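Local structure of uncharacterized protein (Bacteroides ovatus, 3NQK) at residues S54-I59 with T98-A103; H60-K65 with T130-G135. The protein is of unknown function, a two-part, beta-rich Bacteroides protein whose N-terminal region belongs to a family in the E-set (immunoglobulin-like) clan. All coordinates share one frame; numbering follows the deposited sequence.

Interaction 1: residues S54-I59 with T98-A103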
loop_
_atom_site.group_PDB
_atom_site.type_symbol
_atom_site.label_atom_id
_atom_site.label_comp_id
_atom_site.label_asym_id
_atom_site.label_seq_id
_atom_site.Cartn_x
_atom_site.Cartn_y
_atom_site.Cartn_z
ATOM N N SER A 54 15.142 -16.674 18.188
ATOM C CA SER A 54 14.896 -18.017 18.688
ATOM C C SER A 54 14.070 -18.034 19.979
ATOM O O SER A 54 13.931 -19.072 20.610
ATOM C CB SER A 54 16.228 -18.738 18.908
ATOM O OG SER A 54 17.062 -17.989 19.771
ATOM N N GLN A 55 13.508 -16.887 20.348
ATOM C CA GLN A 55 12.711 -16.775 21.584
ATOM C C GLN A 55 11.269 -16.384 21.289
ATOM O O GLN A 55 11.020 -15.499 20.475
ATOM C CB GLN A 55 13.315 -15.703 22.529
ATOM C CG GLN A 55 14.767 -15.962 23.001
ATOM C CD GLN A 55 15.236 -14.953 24.109
ATOM O OE1 GLN A 55 14.509 -14.684 25.081
ATOM N NE2 GLN A 55 16.456 -14.437 23.964
ATOM N N ASP A 56 10.316 -17.060 21.929
ATOM C CA ASP A 56 8.957 -16.549 21.971
ATOM C C ASP A 56 9.058 -15.310 22.839
ATOM O O ASP A 56 9.660 -15.351 23.904
ATOM C CB ASP A 56 7.971 -17.559 22.585
ATOM C CG ASP A 56 7.525 -18.655 21.582
ATOM O OD1 ASP A 56 8.310 -19.611 21.321
ATOM O OD2 ASP A 56 6.361 -18.595 21.122
ATOM N N ARG A 57 8.571 -14.187 22.338
ATOM C CA ARG A 57 8.707 -12.929 23.048
ATOM C C ARG A 57 7.366 -12.282 23.251
ATOM O O ARG A 57 6.596 -12.109 22.305
ATOM C CB ARG A 57 9.636 -11.973 22.285
ATOM C CG ARG A 57 10.915 -12.637 21.783
ATOM C CD ARG A 57 11.721 -11.742 20.864
ATOM N NE ARG A 57 12.659 -10.908 21.604
ATOM C CZ ARG A 57 13.989 -11.037 21.568
ATOM N NH1 ARG A 57 14.567 -11.943 20.785
ATOM N NH2 ARG A 57 14.749 -10.209 22.281
ATOM N N ASP A 58 7.048 -12.021 24.514
ATOM C CA ASP A 58 5.903 -11.229 24.867
ATOM C C ASP A 58 6.411 -9.833 25.132
ATOM O O ASP A 58 7.082 -9.596 26.127
ATOM C CB ASP A 58 5.199 -11.808 26.107
ATOM C CG ASP A 58 4.381 -13.056 25.785
ATOM O OD1 ASP A 58 3.511 -12.992 24.871
ATOM O OD2 ASP A 58 4.597 -14.096 26.446
ATOM N N ILE A 59 6.149 -8.924 24.196
ATOM C CA ILE A 59 6.663 -7.562 24.272
ATOM C C ILE A 59 5.654 -6.662 24.925
ATOM O O ILE A 59 4.471 -6.731 24.622
ATOM C CB ILE A 59 7.008 -7.031 22.861
ATOM C CG1 ILE A 59 8.148 -7.866 22.256
ATOM C CG2 ILE A 59 7.408 -5.542 22.914
ATOM C CD1 ILE A 59 8.241 -7.796 20.746
ATOM N N THR A 98 0.375 -5.854 25.262
ATOM C CA THR A 98 1.288 -6.935 24.901
ATOM C C THR A 98 1.172 -7.355 23.420
ATOM O O THR A 98 0.067 -7.469 22.865
ATOM C CB THR A 98 1.051 -8.180 25.803
ATOM O OG1 THR A 98 1.737 -8.004 27.049
ATOM C CG2 THR A 98 1.558 -9.459 25.132
ATOM N N VAL A 99 2.326 -7.578 22.793
ATOM C CA VAL A 99 2.387 -8.096 21.441
ATOM C C VAL A 99 3.232 -9.343 21.449
ATOM O O VAL A 99 4.306 -9.368 22.046
ATOM C CB VAL A 99 3.011 -7.098 20.490
ATOM C CG1 VAL A 99 3.112 -7.691 19.129
ATOM C CG2 VAL A 99 2.180 -5.786 20.460
ATOM N N HIS A 100 2.755 -10.389 20.793
ATOM C CA HIS A 100 3.465 -11.642 20.794
ATOM C C HIS A 100 4.208 -11.879 19.476
ATOM O O HIS A 100 3.609 -11.852 18.396
ATOM C CB HIS A 100 2.506 -12.801 21.075
ATOM C CG HIS A 100 3.186 -14.126 21.180
ATOM N ND1 HIS A 100 3.977 -14.473 22.256
ATOM C CD2 HIS A 100 3.226 -15.181 20.328
ATOM C CE1 HIS A 100 4.465 -15.687 22.066
ATOM N NE2 HIS A 100 4.028 -16.138 20.903
ATOM N N ILE A 101 5.514 -12.109 19.577
ATOM C CA ILE A 101 6.315 -12.492 18.435
ATOM C C ILE A 101 6.888 -13.878 18.677
ATOM O O ILE A 101 7.793 -14.048 19.491
ATOM C CB ILE A 101 7.468 -11.514 18.181
ATOM C CG1 ILE A 101 6.925 -10.149 17.809
ATOM C CG2 ILE A 101 8.374 -12.035 17.056
ATOM C CD1 ILE A 101 8.003 -9.126 17.514
ATOM N N PRO A 102 6.357 -14.876 17.981
ATOM C CA PRO A 102 6.842 -16.237 18.189
ATOM C C PRO A 102 8.260 -16.421 17.708
ATOM O O PRO A 102 8.745 -15.637 16.906
ATOM C CB PRO A 102 5.873 -17.099 17.349
ATOM C CG PRO A 102 5.236 -16.151 16.387
ATOM C CD PRO A 102 5.200 -14.824 17.067
ATOM N N ALA A 103 8.935 -17.420 18.245
ATOM C CA ALA A 103 10.237 -17.792 17.753
ATOM C C ALA A 103 10.099 -18.046 16.273
ATOM O O ALA A 103 9.048 -18.481 15.814
ATOM C CB ALA A 103 10.740 -19.047 18.468
#
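The imidazole of H100 meets two aspartates at its edge, D58 of the facing strand and D56 of the loop leading into it. ND1 donates to D58 OD1 at 3.0 Å with an N-H...O angle of 151°, meeting that oxygen from above the carboxylate plane, while NE2 makes a weak bond to D56 OD2. Both carboxylates are canted against the ring, by 42° for D58 and 32° for D56. The ring gets there because CG of H100 stands anti to the backbone N (chi1 -176°), which brings the imidazole toward the chain opposite, where D56 and D58 lie two residues apart.

Beneath these side chains runs an antiparallel ladder. R57 with I101 and I59 with V99 are hydrogen-bonded pairs, each closed by two N-H...O=C bonds of 2.9 to 3.0 Å between N and O, and D58 with H100 is the non-hydrogen-bonded pair that separates them. The CA of T98 adds a C-H...O contact to I59 O. On the face opposite the H100 ring the contact is apolar: I59 CD1 meets I101 CD1 at 3.5 Å; I59 and V99 pack on I45, and I101 on V47, of strand 38-48, as expected for the interior of a beta sandwich. R57 starts on this same face, but its chain bends at chi3 and leads away from 98-103, its guanidinium bonding to N53 OD1. Where the ladder ends, the methyl of A103 rests against the backbone of S54 and OD1 of D56.

The two faces of the pairing thus differ: one is mainly apolar, buried on strand 38-48, and the other carries the exposed H100, D56 and D58. There, two carboxylates around one imidazole would be expected to stabilise a protonated H100, although the charge itself is not seen.

Interaction 2: residues H60-K65 with T130-G135; sequences HIAVDK and TIVDDG
H60-A62 and T130-D133 pair as antiparallel strands whose register slips by one residue between H60 and I61, a beta bulge in the sheet of this region, whose family belongs to the E-set clan, with V132 as the extra residue where the second chain turns a corner. A62 and T130 exchange two backbone bonds, each 3.0 Å between N and O. Beyond the bulge H60 N donates to D133 O at 3.1 Å, while H60 O receives a weak bond from V132 N, bent to 131°.

One face carries H60, A62, T130 and D133. CG of D133 lies anti to the backbone N (chi1 176°), which sets its carboxylate alongside the H60 ring, the two planes only 14° from parallel, with CD2 of H60 3.6 Å from OD2 of D133. V132 reaches across the bulge with both methyls: CG1 touches CB of A62, CG2 touches CB of H60. Farther along, CG2 of T130 packs on CB of D64; D64 is at the N-cap of helix 65-76, and its OD2 is hydrogen-bonded to T67 OG1. The other face is apolar, I61 CD1 resting 3.8 Å from I131 CG1, and F15 packs against both isoleucines.

D133 also works within its own chain, OD1 accepting from G135 N in an Asx turn across D133-G135. Replacing D133 by an alanine would probably leave G135 N without this acceptor and the bridging water without its aspartate partner beside H60. While ND1 of H60 is bonded to E97, that water, in the plane of the imidazole, joins the other ring nitrogen to the aspartate, 3.2 Å from H60 NE2 and 3.3 Å from D133 OD2.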
loop_
_atom_site.group_PDB
_atom_site.type_symbol
_atom_site.label_atom_id
_atom_site.label_comp_id
_atom_site.label_asym_id
_atom_site.label_seq_id
_atom_site.Cartn_x
_atom_site.Cartn_y
_atom_site.Cartn_z
ATOM N N HIS A 60 6.109 -5.821 25.838
ATOM C CA HIS A 60 5.200 -4.913 26.546
ATOM C C HIS A 60 5.423 -3.483 26.105
ATOM O O HIS A 60 6.563 -3.010 26.055
ATOM C CB HIS A 60 5.391 -5.032 28.057
ATOM C CG HIS A 60 5.013 -6.375 28.611
ATOM N ND1 HIS A 60 3.870 -6.578 29.358
ATOM C CD2 HIS A 60 5.629 -7.578 28.532
ATOM C CE1 HIS A 60 3.800 -7.850 29.713
ATOM N NE2 HIS A 60 4.855 -8.478 29.225
ATOM N N ILE A 61 4.322 -2.795 25.771
ATOM C CA ILE A 61 4.366 -1.411 25.328
ATOM C C ILE A 61 3.620 -0.537 26.325
ATOM O O ILE A 61 2.558 -0.913 26.812
ATOM C CB ILE A 61 3.673 -1.232 23.971
ATOM C CG1 ILE A 61 4.021 -2.381 23.008
ATOM C CG2 ILE A 61 4.030 0.103 23.378
ATOM C CD1 ILE A 61 5.392 -2.326 22.498
ATOM N N ALA A 62 4.149 0.646 26.593
ATOM C CA ALA A 62 3.496 1.579 27.517
ATOM C C ALA A 62 3.646 3.007 27.040
ATOM O O ALA A 62 4.636 3.356 26.371
ATOM C CB ALA A 62 4.070 1.430 28.933
ATOM N N VAL A 63 2.639 3.823 27.341
ATOM C CA VAL A 63 2.699 5.232 27.056
ATOM C C VAL A 63 3.782 5.838 27.965
ATOM O O VAL A 63 3.914 5.440 29.111
ATOM C CB VAL A 63 1.342 5.898 27.319
ATOM C CG1 VAL A 63 1.417 7.404 27.086
ATOM C CG2 VAL A 63 0.267 5.260 26.437
ATOM N N ASP A 64 4.603 6.733 27.418
ATOM C CA ASP A 64 5.744 7.286 28.163
ATOM C C ASP A 64 5.617 8.799 28.343
ATOM O O ASP A 64 6.148 9.583 27.552
ATOM C CB ASP A 64 7.059 6.945 27.457
ATOM C CG ASP A 64 8.294 7.393 28.253
ATOM O OD1 ASP A 64 8.151 7.771 29.437
ATOM O OD2 ASP A 64 9.407 7.335 27.696
ATOM N N LYS A 65 4.955 9.192 29.421
ATOM C CA LYS A 65 4.734 10.587 29.732
ATOM C C LYS A 65 6.068 11.382 29.708
ATOM O O LYS A 65 6.182 12.424 29.018
ATOM C CB LYS A 65 4.066 10.693 31.127
ATOM C CG LYS A 65 3.364 12.027 31.431
ATOM C CD LYS A 65 2.639 11.996 32.821
ATOM N N THR A 130 6.898 3.534 24.404
ATOM C CA THR A 130 8.165 2.986 24.798
ATOM C C THR A 130 7.987 1.481 25.015
ATOM O O THR A 130 6.897 1.014 25.381
ATOM C CB THR A 130 8.688 3.657 26.112
ATOM O OG1 THR A 130 10.060 3.308 26.332
ATOM C CG2 THR A 130 7.861 3.211 27.313
ATOM N N ILE A 131 9.027 0.725 24.722
ATOM C CA ILE A 131 9.015 -0.709 24.954
ATOM C C ILE A 131 9.641 -0.956 26.286
ATOM O O ILE A 131 10.868 -0.896 26.423
ATOM C CB ILE A 131 9.806 -1.448 23.885
ATOM C CG1 ILE A 131 9.070 -1.374 22.563
ATOM C CG2 ILE A 131 10.022 -2.908 24.283
ATOM C CD1 ILE A 131 9.750 -2.060 21.471
ATOM N N VAL A 132 8.804 -1.225 27.286
ATOM C CA VAL A 132 9.282 -1.414 28.649
ATOM C C VAL A 132 9.857 -2.847 28.913
ATOM O O VAL A 132 10.480 -3.076 29.938
ATOM C CB VAL A 132 8.159 -1.073 29.692
ATOM C CG1 VAL A 132 7.692 0.352 29.502
ATOM C CG2 VAL A 132 6.982 -2.035 29.570
ATOM N N ASP A 133 9.641 -3.778 27.973
ATOM C CA ASP A 133 10.186 -5.179 28.073
ATOM C C ASP A 133 10.202 -5.833 26.690
ATOM O O ASP A 133 9.150 -6.011 26.079
ATOM C CB ASP A 133 9.344 -6.034 29.041
ATOM C CG ASP A 133 9.810 -7.529 29.097
ATOM O OD1 ASP A 133 10.985 -7.826 28.769
ATOM O OD2 ASP A 133 8.998 -8.387 29.497
ATOM N N ASP A 134 11.393 -6.212 26.215
ATOM C CA ASP A 134 11.552 -6.753 24.828
ATOM C C ASP A 134 11.328 -8.267 24.718
ATOM O O ASP A 134 11.669 -8.874 23.693
ATOM C CB ASP A 134 12.938 -6.373 24.235
ATOM C CG ASP A 134 14.114 -7.051 24.956
ATOM O OD1 ASP A 134 13.892 -7.922 25.828
ATOM O OD2 ASP A 134 15.266 -6.712 24.632
ATOM N N GLY A 135 10.811 -8.878 25.789
ATOM C CA GLY A 135 10.445 -10.300 25.771
ATOM C C GLY A 135 11.583 -11.283 25.992
ATOM O O GLY A 135 11.339 -12.483 26.156
HETATM O O HOH W 1 6.916 -10.855 29.014
#

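Overall arrangement
After strands 12-15, 27-32 and 38-48, the chain enters strand 57-63, which serves both contacts: its beginning enters interaction 1 and its end interaction 2. After helix 65-76, strand 98-101 returns to close the first loop of 38 intervening residues; strand 125-133 then closes the second, of 64. Because the segments alternate along the sequence, the two loops cross. Strand 57-63 lies between its two partners in one mixed sheet, and interaction 2 leads directly into the helix. The contacts, centres about 14 Å apart, meet where R57 NE probably donates to D134 O and where I59 packs against the backbone of D133, joining both pairings within the N-terminal family region.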